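Long-range contacts in acetyltransferase, GNAT family (Bacillus anthracis str. Sterne, PDB 3FBU), which probably transfers an acetyl group from acetyl-coenzyme A to an acceptor substrate, as members of the GNAT family do: residues 121-126 with 159-164; 139-144 with 163-168; 82-87 with 115-120. All blocks are in the same frame, centred on the assembly; numbering follows the deposited sequence.

Contact 1 of 3, residues 121-126 with 159-164; sequences IATCQP and EYYYAI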
loop_
_atom_site.group_PDB
_atom_site.type_symbol
_atom_site.label_atom_id
_atom_site.label_comp_id
_atom_site.label_asym_id
_atom_site.label_seq_id
_atom_site.Cartn_x
_atom_site.Cartn_y
_atom_site.Cartn_z
ATOM N N ILE A 121 6.006 13.487 -18.929
ATOM C CA ILE A 121 5.687 13.925 -17.584
ATOM C C ILE A 121 4.544 13.083 -17.040
ATOM O O ILE A 121 3.803 12.430 -17.799
ATOM C CB ILE A 121 5.316 15.451 -17.552
ATOM C CG1 ILE A 121 3.949 15.746 -18.215
ATOM C CG2 ILE A 121 6.476 16.304 -18.183
ATOM C CD1 ILE A 121 2.730 15.681 -17.232
ATOM N N ALA A 122 4.388 13.148 -15.731
ATOM C CA ALA A 122 3.295 12.496 -15.021
ATOM C C ALA A 122 3.002 13.289 -13.741
ATOM O O ALA A 122 3.885 13.972 -13.184
ATOM C CB ALA A 122 3.600 11.023 -14.696
ATOM N N THR A 123 1.762 13.193 -13.271
ATOM C CA THR A 123 1.379 13.851 -12.037
ATOM C C THR A 123 0.609 12.889 -11.153
ATOM O O THR A 123 0.013 11.907 -11.648
ATOM C CB THR A 123 0.470 15.081 -12.262
ATOM O OG1 THR A 123 -0.737 14.680 -12.897
ATOM C CG2 THR A 123 1.169 16.107 -13.120
ATOM N N CYS A 124 0.651 13.157 -9.864
ATOM C CA CYS A 124 -0.233 12.453 -8.941
ATOM C C CYS A 124 -0.324 13.153 -7.598
ATOM O O CYS A 124 0.456 14.041 -7.284
ATOM C CB CYS A 124 0.206 11.015 -8.739
ATOM S SG CYS A 124 1.666 10.868 -7.767
ATOM N N GLN A 125 -1.305 12.742 -6.806
ATOM C CA GLN A 125 -1.423 13.219 -5.432
ATOM C C GLN A 125 -0.340 12.581 -4.565
ATOM O O GLN A 125 -0.041 11.395 -4.733
ATOM C CB GLN A 125 -2.804 12.879 -4.871
ATOM C CG GLN A 125 -3.862 13.908 -5.210
ATOM C CD GLN A 125 -4.076 14.041 -6.692
ATOM O OE1 GLN A 125 -4.596 13.128 -7.332
ATOM N NE2 GLN A 125 -3.675 15.191 -7.263
ATOM N N PRO A 126 0.236 13.343 -3.630
ATOM C CA PRO A 126 1.279 12.800 -2.730
ATOM C C PRO A 126 0.813 11.611 -1.898
ATOM O O PRO A 126 1.625 10.776 -1.541
ATOM C CB PRO A 126 1.630 13.998 -1.839
ATOM C CG PRO A 126 1.314 15.194 -2.717
ATOM C CD PRO A 126 0.021 14.786 -3.378
ATOM N N GLU A 159 -0.374 18.206 -5.825
ATOM C CA GLU A 159 0.060 17.385 -6.935
ATOM C C GLU A 159 1.572 17.298 -6.914
ATOM O O GLU A 159 2.230 18.329 -6.789
ATOM C CB GLU A 159 -0.419 18.037 -8.228
ATOM C CG GLU A 159 -0.151 17.342 -9.480
ATOM C CD GLU A 159 -0.738 18.103 -10.673
ATOM O OE1 GLU A 159 -1.318 19.197 -10.462
ATOM O OE2 GLU A 159 -0.663 17.591 -11.795
ATOM N N TYR A 160 2.112 16.091 -7.067
ATOM C CA TYR A 160 3.523 15.926 -7.449
ATOM C C TYR A 160 3.623 15.889 -8.951
ATOM O O TYR A 160 2.769 15.307 -9.613
ATOM C CB TYR A 160 4.076 14.598 -6.956
ATOM C CG TYR A 160 4.403 14.470 -5.485
ATOM C CD1 TYR A 160 4.830 15.542 -4.727
ATOM C CD2 TYR A 160 4.359 13.218 -4.880
ATOM C CE1 TYR A 160 5.157 15.386 -3.380
ATOM C CE2 TYR A 160 4.706 13.050 -3.567
ATOM C CZ TYR A 160 5.089 14.130 -2.815
ATOM O OH TYR A 160 5.427 13.933 -1.496
ATOM N N TYR A 161 4.696 16.469 -9.480
ATOM C CA TYR A 161 4.964 16.484 -10.892
ATOM C C TYR A 161 6.329 15.828 -11.144
ATOM O O TYR A 161 7.349 16.259 -10.594
ATOM C CB TYR A 161 5.007 17.931 -11.320
ATOM C CG TYR A 161 5.034 18.216 -12.771
ATOM C CD1 TYR A 161 3.925 18.751 -13.421
ATOM C CD2 TYR A 161 6.214 18.012 -13.521
ATOM C CE1 TYR A 161 3.997 19.077 -14.765
ATOM C CE2 TYR A 161 6.275 18.323 -14.844
ATOM C CZ TYR A 161 5.162 18.862 -15.460
ATOM O OH TYR A 161 5.281 19.163 -16.805
ATOM N N TYR A 162 6.304 14.791 -11.952
ATOM C CA TYR A 162 7.491 14.038 -12.342
ATOM C C TYR A 162 7.773 14.187 -13.822
ATOM O O TYR A 162 6.851 14.397 -14.627
ATOM C CB TYR A 162 7.280 12.551 -12.028
ATOM C CG TYR A 162 7.484 12.173 -10.594
ATOM C CD1 TYR A 162 6.528 12.482 -9.639
ATOM C CD2 TYR A 162 8.658 11.538 -10.165
ATOM C CE1 TYR A 162 6.709 12.138 -8.336
ATOM C CE2 TYR A 162 8.832 11.196 -8.843
ATOM C CZ TYR A 162 7.852 11.507 -7.934
ATOM O OH TYR A 162 7.959 11.201 -6.596
ATOM N N ALA A 163 9.051 14.053 -14.209
ATOM C CA ALA A 163 9.430 14.158 -15.601
ATOM C C ALA A 163 10.640 13.281 -15.917
ATOM O O ALA A 163 11.480 13.001 -15.041
ATOM C CB ALA A 163 9.749 15.610 -15.980
ATOM N N ILE A 164 10.713 12.893 -17.179
ATOM C CA ILE A 164 11.909 12.230 -17.714
ATOM C C ILE A 164 12.220 12.769 -19.090
ATOM O O ILE A 164 11.317 13.048 -19.898
ATOM C CB ILE A 164 11.754 10.705 -17.674
ATOM C CG1 ILE A 164 13.074 10.004 -18.029
ATOM C CG2 ILE A 164 10.586 10.214 -18.615
ATOM C CD1 ILE A 164 13.031 8.449 -17.765
HETATM O O HOH W 1 4.120 11.681 -0.402
#
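Pro126 packs over one face of the Tyr160 ring. Its CG sits 3.8 Å from the centroid of that ring, almost on the normal, a CH-pi contact over the middle of the face, while Pro126 CB reaches toward the hydroxyl end at Tyr160 CZ, 3.6 Å away. Tyr160 CG is anti to its own carbonyl carbon (chi1 -76°), which carries the ring past the end of the neighbouring strand to the proline. A water then bridges the two residues, donating to Pro126 O and also hydrogen-bonded to Tyr160 OH. On the other face of the sheet, the side chains of Ile121, Thr123 and Tyr161 come together: Ile121 CG2 lies 3.4 Å from Tyr161 OH, and Thr123 CG2 is 3.8 Å from Tyr161 CD1 at the near end of the same ring.

Beneath these side chains runs an antiparallel ladder between strands 119-124 and 155-165 of the GNAT sheet. Ala122 pairs with Tyr162 and Cys124 with Tyr160 through two backbone hydrogen bonds each; the Tyr162 N to Ala122 O bond, 2.8 Å long, is nearly straight at 174°. From the non-hydrogen-bonded pair Thr123-Tyr161, Thr123 CA makes a CA-H...O contact with the carbonyl of the adjacent residue, Tyr160 O, at 3.2 Å.

Further out, helix 129-137 packs on the face bearing Ala122, Cys124 and Tyr162, with Tyr132 meeting the Tyr160 ring edge-to-face and Arg142 making a cation-pi contact with it. Tyr162 OH is hydrogen-bonded to Arg142 and Glu136. Thr123 and Cys124 touch the bound coenzyme A.

Contact 2 of 3, residues 139-144 with 163-168; sequences GMRREG and AILEEE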
loop_
_atom_site.group_PDB
_atom_site.type_symbol
_atom_site.label_atom_id
_atom_site.label_comp_id
_atom_site.label_asym_id
_atom_site.label_seq_id
_atom_site.Cartn_x
_atom_site.Cartn_y
_atom_site.Cartn_z
ATOM N N GLY A 139 12.311 5.735 -13.715
ATOM C CA GLY A 139 13.402 6.678 -13.959
ATOM C C GLY A 139 13.006 8.150 -13.970
ATOM O O GLY A 139 13.824 9.002 -14.266
ATOM N N MET A 140 11.759 8.441 -13.616
ATOM C CA MET A 140 11.286 9.822 -13.590
ATOM C C MET A 140 11.781 10.550 -12.335
ATOM O O MET A 140 12.012 9.945 -11.270
ATOM C CB MET A 140 9.749 9.898 -13.746
ATOM C CG MET A 140 9.145 9.106 -14.934
ATOM S SD MET A 140 7.288 9.291 -15.103
ATOM C CE MET A 140 7.297 10.862 -16.011
ATOM N N ARG A 141 11.963 11.859 -12.480
ATOM C CA ARG A 141 12.432 12.713 -11.419
ATOM C C ARG A 141 11.285 13.588 -10.927
ATOM O O ARG A 141 10.570 14.155 -11.746
ATOM C CB ARG A 141 13.484 13.650 -11.947
ATOM C CG ARG A 141 14.829 13.045 -12.234
ATOM C CD ARG A 141 15.740 13.990 -12.997
ATOM N NE ARG A 141 15.276 14.192 -14.368
ATOM C CZ ARG A 141 14.609 15.274 -14.775
ATOM N NH1 ARG A 141 14.339 16.279 -13.934
ATOM N NH2 ARG A 141 14.202 15.351 -16.021
ATOM N N ARG A 142 11.154 13.736 -9.614
ATOM C CA ARG A 142 10.186 14.687 -9.051
ATOM C C ARG A 142 10.702 16.128 -9.281
ATOM O O ARG A 142 11.746 16.539 -8.729
ATOM C CB ARG A 142 9.900 14.423 -7.566
ATOM C CG ARG A 142 8.894 15.378 -7.005
ATOM C CD ARG A 142 8.602 15.184 -5.509
ATOM N NE ARG A 142 8.242 13.804 -5.182
ATOM C CZ ARG A 142 8.214 13.310 -3.930
ATOM N NH1 ARG A 142 8.535 14.072 -2.881
ATOM N NH2 ARG A 142 7.875 12.047 -3.729
ATOM N N GLU A 143 9.991 16.874 -10.120
ATOM C CA GLU A 143 10.358 18.258 -10.460
ATOM C C GLU A 143 9.500 19.314 -9.744
ATOM O O GLU A 143 9.903 20.486 -9.601
ATOM C CB GLU A 143 10.230 18.449 -11.945
ATOM C CG GLU A 143 11.321 17.746 -12.740
ATOM C CD GLU A 143 11.335 18.208 -14.183
ATOM O OE1 GLU A 143 10.268 18.578 -14.699
ATOM O OE2 GLU A 143 12.416 18.189 -14.821
ATOM N N GLY A 144 8.337 18.903 -9.281
ATOM C CA GLY A 144 7.417 19.822 -8.636
ATOM C C GLY A 144 6.530 19.242 -7.570
ATOM O O GLY A 144 6.189 18.056 -7.600
ATOM N N ALA A 163 9.051 14.053 -14.209
ATOM C CA ALA A 163 9.430 14.158 -15.601
ATOM C C ALA A 163 10.640 13.281 -15.917
ATOM O O ALA A 163 11.480 13.001 -15.041
ATOM C CB ALA A 163 9.749 15.610 -15.980
ATOM N N ILE A 164 10.713 12.893 -17.179
ATOM C CA ILE A 164 11.909 12.230 -17.714
ATOM C C ILE A 164 12.220 12.769 -19.090
ATOM O O ILE A 164 11.317 13.048 -19.898
ATOM C CB ILE A 164 11.754 10.705 -17.674
ATOM C CG1 ILE A 164 13.074 10.004 -18.029
ATOM C CG2 ILE A 164 10.586 10.214 -18.615
ATOM C CD1 ILE A 164 13.031 8.449 -17.765
ATOM N N LEU A 165 13.518 12.929 -19.345
ATOM C CA LEU A 165 14.023 13.470 -20.595
ATOM C C LEU A 165 14.610 12.382 -21.509
ATOM O O LEU A 165 15.019 11.325 -21.026
ATOM C CB LEU A 165 15.080 14.508 -20.297
ATOM C CG LEU A 165 14.599 15.853 -19.734
ATOM C CD1 LEU A 165 15.739 16.611 -19.085
ATOM C CD2 LEU A 165 13.951 16.683 -20.841
ATOM N N GLU A 166 14.604 12.679 -22.803
ATOM C CA GLU A 166 15.192 11.816 -23.855
ATOM C C GLU A 166 16.622 11.378 -23.535
ATOM O O GLU A 166 16.988 10.247 -23.815
ATOM C CB GLU A 166 15.149 12.485 -25.246
ATOM C CG GLU A 166 15.723 13.898 -25.342
ATOM C CD GLU A 166 15.619 14.491 -26.752
ATOM O OE1 GLU A 166 15.980 13.788 -27.735
ATOM O OE2 GLU A 166 15.203 15.663 -26.896
ATOM N N GLU A 167 17.393 12.243 -22.890
ATOM C CA GLU A 167 18.801 11.938 -22.596
ATOM C C GLU A 167 18.974 10.887 -21.481
ATOM O O GLU A 167 20.023 10.253 -21.366
ATOM C CB GLU A 167 19.537 13.228 -22.208
ATOM C CG GLU A 167 19.701 14.288 -23.352
ATOM C CD GLU A 167 20.384 15.593 -22.876
ATOM O OE1 GLU A 167 20.555 15.753 -21.639
ATOM O OE2 GLU A 167 20.746 16.446 -23.745
ATOM N N GLU A 168 17.940 10.705 -20.662
ATOM C CA GLU A 168 18.016 9.862 -19.474
ATOM C C GLU A 168 17.582 8.427 -19.778
ATOM O O GLU A 168 17.606 7.583 -18.878
ATOM C CB GLU A 168 17.129 10.432 -18.367
ATOM C CG GLU A 168 17.468 11.842 -17.944
ATOM C CD GLU A 168 16.519 12.322 -16.854
ATOM O OE1 GLU A 168 15.433 12.841 -17.198
ATOM O OE2 GLU A 168 16.866 12.167 -15.661
HETATM O O HOH W 2 16.162 9.205 -15.220
#
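Arg141 lays its guanidinium across Ala163 O, which sits 3.6 Å above one face of the group, toward its rim, while the edges are taken by two carboxylates. Toward the chain terminus it grips Glu168 side-on: NE donates to Glu168 OE2 at 2.9 Å, and NH2 to Glu168 OE1 at 3.0 Å. The two flat groups are turned 39° apart, so this pairing is twisted rather than coplanar. A bend at chi3 (-69°) turns the end of the arginine toward Glu168. The remaining terminal nitrogen, Arg141 NH1, forms a salt bridge with Glu143 OE2 at 2.9 Å, met on the anti side of that carboxylate.

The network is built on the last rungs of the beta hairpin formed by strands 141-152 and 155-165. Arg141 and Ala163 make an antiparallel hydrogen-bonded pair, in which Arg141 N donates to Ala163 O at 2.8 Å and an angle of 177°. The bridging ends there, the chains separate after Met140 and Ile164, and a type I turn from Leu165 to Glu168 brings the final glutamate back: Leu165 N donates to the anti lone pair of Glu168 OE1, an oxygen that Arg141 NH2 also holds. Glu143, whose OE1 lies 3.3 Å from Ala163 CB, has a second salt bridge through that oxygen to Arg119. Glu143 and Gly144 together face Tyr161 in a classic beta bulge.

On the other face, Met140 CG packs at 4.1 Å on Ile164 CG2, the side chains crossing near a right angle, and Ile164 CD1 reaches Gly139 O. Gly139 closes the preceding helix 129-137 in a Schellman motif, and Leu108 and Phe112 of helix 99-114 touch Ile164.

Contact 3 of 3, residues 82-87 with 115-120; sequences HTYEIG and MKLHRI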
loop_
_atom_site.group_PDB
_atom_site.type_symbol
_atom_site.label_atom_id
_atom_site.label_comp_id
_atom_site.label_asym_id
_atom_site.label_seq_id
_atom_site.Cartn_x
_atom_site.Cartn_y
_atom_site.Cartn_z
ATOM N N HIS A 82 6.100 17.392 -28.702
ATOM C CA HIS A 82 7.416 16.949 -28.244
ATOM C C HIS A 82 7.388 16.424 -26.802
ATOM O O HIS A 82 8.332 15.800 -26.362
ATOM C CB HIS A 82 8.424 18.074 -28.323
ATOM C CG HIS A 82 7.945 19.345 -27.696
ATOM N ND1 HIS A 82 7.867 19.519 -26.332
ATOM C CD2 HIS A 82 7.480 20.492 -28.252
ATOM C CE1 HIS A 82 7.417 20.735 -26.074
ATOM N NE2 HIS A 82 7.171 21.348 -27.223
ATOM N N THR A 83 6.323 16.748 -26.071
ATOM C CA THR A 83 6.213 16.411 -24.656
ATOM C C THR A 83 4.859 15.746 -24.430
ATOM O O THR A 83 3.825 16.318 -24.775
ATOM C CB THR A 83 6.359 17.653 -23.767
ATOM O OG1 THR A 83 7.631 18.276 -24.019
ATOM C CG2 THR A 83 6.298 17.269 -22.269
ATOM N N TYR A 84 4.893 14.544 -23.858
ATOM C CA TYR A 84 3.705 13.730 -23.604
ATOM C C TYR A 84 3.521 13.571 -22.098
ATOM O O TYR A 84 4.455 13.774 -21.310
ATOM C CB TYR A 84 3.868 12.331 -24.211
ATOM C CG TYR A 84 3.376 12.217 -25.620
ATOM C CD1 TYR A 84 2.536 11.155 -26.003
ATOM C CD2 TYR A 84 3.730 13.167 -26.564
ATOM C CE1 TYR A 84 2.061 11.069 -27.292
ATOM C CE2 TYR A 84 3.265 13.067 -27.870
ATOM C CZ TYR A 84 2.438 12.017 -28.214
ATOM O OH TYR A 84 1.967 11.914 -29.522
ATOM N N GLU A 85 2.308 13.178 -21.727
ATOM C CA GLU A 85 1.964 12.818 -20.371
ATOM C C GLU A 85 1.606 11.325 -20.330
ATOM O O GLU A 85 0.953 10.783 -21.270
ATOM C CB GLU A 85 0.785 13.658 -19.886
ATOM C CG GLU A 85 0.239 13.239 -18.539
ATOM C CD GLU A 85 -0.890 14.109 -18.005
ATOM O OE1 GLU A 85 -1.428 14.983 -18.750
ATOM O OE2 GLU A 85 -1.231 13.899 -16.818
ATOM N N ILE A 86 2.043 10.662 -19.265
ATOM C CA ILE A 86 1.818 9.222 -19.044
ATOM C C ILE A 86 1.095 9.025 -17.703
ATOM O O ILE A 86 1.277 9.795 -16.754
ATOM C CB ILE A 86 3.166 8.411 -19.104
ATOM C CG1 ILE A 86 2.956 6.869 -19.199
ATOM C CG2 ILE A 86 4.076 8.786 -17.913
ATOM C CD1 ILE A 86 4.260 6.085 -19.569
ATOM N N GLY A 87 0.321 7.940 -17.646
ATOM C CA GLY A 87 -0.413 7.524 -16.483
ATOM C C GLY A 87 -0.821 6.077 -16.639
ATOM O O GLY A 87 -0.476 5.429 -17.638
ATOM N N MET A 115 8.980 7.242 -31.226
ATOM C CA MET A 115 8.274 8.500 -31.472
ATOM C C MET A 115 9.195 9.710 -31.386
ATOM O O MET A 115 8.784 10.808 -31.732
ATOM C CB MET A 115 7.115 8.664 -30.487
ATOM C CG MET A 115 6.041 7.611 -30.618
ATOM S SD MET A 115 4.646 7.702 -29.468
ATOM C CE MET A 115 4.066 9.362 -29.703
ATOM N N LYS A 116 10.419 9.514 -30.921
ATOM C CA LYS A 116 11.435 10.567 -30.887
ATOM C C LYS A 116 10.943 11.792 -30.086
ATOM O O LYS A 116 11.204 12.940 -30.443
ATOM C CB LYS A 116 11.855 10.938 -32.320
ATOM C CG LYS A 116 12.352 9.717 -33.090
ATOM C CD LYS A 116 12.734 10.002 -34.526
ATOM C CE LYS A 116 13.289 8.692 -35.151
ATOM N NZ LYS A 116 13.633 8.799 -36.601
ATOM N N LEU A 117 10.250 11.524 -28.986
ATOM C CA LEU A 117 9.808 12.577 -28.078
ATOM C C LEU A 117 10.987 13.169 -27.292
ATOM O O LEU A 117 12.017 12.511 -27.110
ATOM C CB LEU A 117 8.788 12.016 -27.089
ATOM C CG LEU A 117 7.485 11.472 -27.660
ATOM C CD1 LEU A 117 6.607 10.827 -26.540
ATOM C CD2 LEU A 117 6.707 12.537 -28.400
ATOM N N HIS A 118 10.803 14.398 -26.801
ATOM C CA HIS A 118 11.810 15.056 -25.981
ATOM C C HIS A 118 11.659 14.807 -24.485
ATOM O O HIS A 118 12.664 14.697 -23.725
ATOM C CB HIS A 118 11.764 16.565 -26.216
ATOM C CG HIS A 118 12.598 17.336 -25.246
ATOM N ND1 HIS A 118 13.970 17.177 -25.154
ATOM C CD2 HIS A 118 12.255 18.233 -24.288
ATOM C CE1 HIS A 118 14.433 17.965 -24.197
ATOM N NE2 HIS A 118 13.417 18.617 -23.657
ATOM N N ARG A 119 10.413 14.727 -24.049
ATOM C CA ARG A 119 10.129 14.697 -22.618
ATOM C C ARG A 119 8.791 14.047 -22.290
ATOM O O ARG A 119 7.919 14.171 -23.026
ATOM C CB ARG A 119 10.147 16.122 -22.066
ATOM C CG ARG A 119 10.032 16.296 -20.527
ATOM C CD ARG A 119 10.328 17.760 -20.172
ATOM N NE ARG A 119 10.071 18.148 -18.803
ATOM C CZ ARG A 119 9.026 18.844 -18.385
ATOM N NH1 ARG A 119 8.903 19.095 -17.132
ATOM N NH2 ARG A 119 8.118 19.274 -19.212
ATOM N N ILE A 120 8.690 13.345 -21.170
ATOM C CA ILE A 120 7.438 12.723 -20.752
ATOM C C ILE A 120 7.230 13.083 -19.265
ATOM O O ILE A 120 8.175 13.031 -18.459
ATOM C CB ILE A 120 7.405 11.202 -20.997
ATOM C CG1 ILE A 120 7.539 10.876 -22.508
ATOM C CG2 ILE A 120 6.126 10.587 -20.432
ATOM C CD1 ILE A 120 7.865 9.369 -22.800
HETATM O O HOH W 3 8.304 20.034 -22.198
#
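His82 O receives two backbone donors from the facing segment, His118 N at 2.9 Å and Arg119 N at 3.3 Å, both in its carbonyl plane. Two residues on, Tyr84 N donates to Arg119 O at 3.2 Å, and these bonds start the parallel pairing of strands 83-90 and 119-124. As in other GNAT enzymes, these parallel neighbours probably splay apart further along to hold the cofactor in the cleft between them. Arg119 O is also approached by Thr83 CA.

The side chain of Thr83 runs beside that of Arg119, pointing the same way. Thr83 OG1 is hydrogen-bonded to His82 ND1 in the plane of the imidazole, and a water joins the hydroxyl to Arg119 NH2, to which it serves as acceptor. At its second terminal nitrogen, NH1, Arg119 meets Glu143, while His118 ND1 is hydrogen-bonded to Glu166 OE2.

Opposite Thr83 and Arg119, Tyr84 presents one ring face to Leu117, whose CD1 lies 3.9 Å from the centroid in a CH-pi contact. Met115, bent at chi3 (54°), brings CE to 3.3 Å from Tyr84 OH and sets its sulfur obliquely to the ring, a Met-aromatic contact. Tyr84 OH is hydrogen-bonded to Lys77 NZ. Ile86 CG2 meets Ile120 CG2 at 3.7 Å.

The two strands belong to a beta-alpha-beta crossover through helix 99-114, which packs against Ile86 and Ile120; strand 68-79 flanks strand 83-90, and strand 155-165 pairs with strand 119-124 on its far side.

The three contacts tie together four neighbouring strands of the GNAT sheet, in the order 83-90, 119-124, 155-165 and 141-152. Contacts 1 and 3 share strand 119-124, where Ile121 N bonds to Tyr84 O at 2.9 Å and Ile164 N to Ile120 O at 2.8 Å. Contacts 1 and 2 share Ala163 and Ile164, their centres 10 Å apart. Contacts 2 and 3 meet through side chains: Glu166 OE2 hydrogen-bonds with His118 ND1 (2.6 Å), and Glu143 OE1 forms a salt bridge with Arg119 NH1 (2.8 Å). Contact 1 reaches the cofactor, the Cys124 side chain lying about 4 Å from coenzyme A; the side chains of Ile86 and Met140 are about 9 and 10 Å from it.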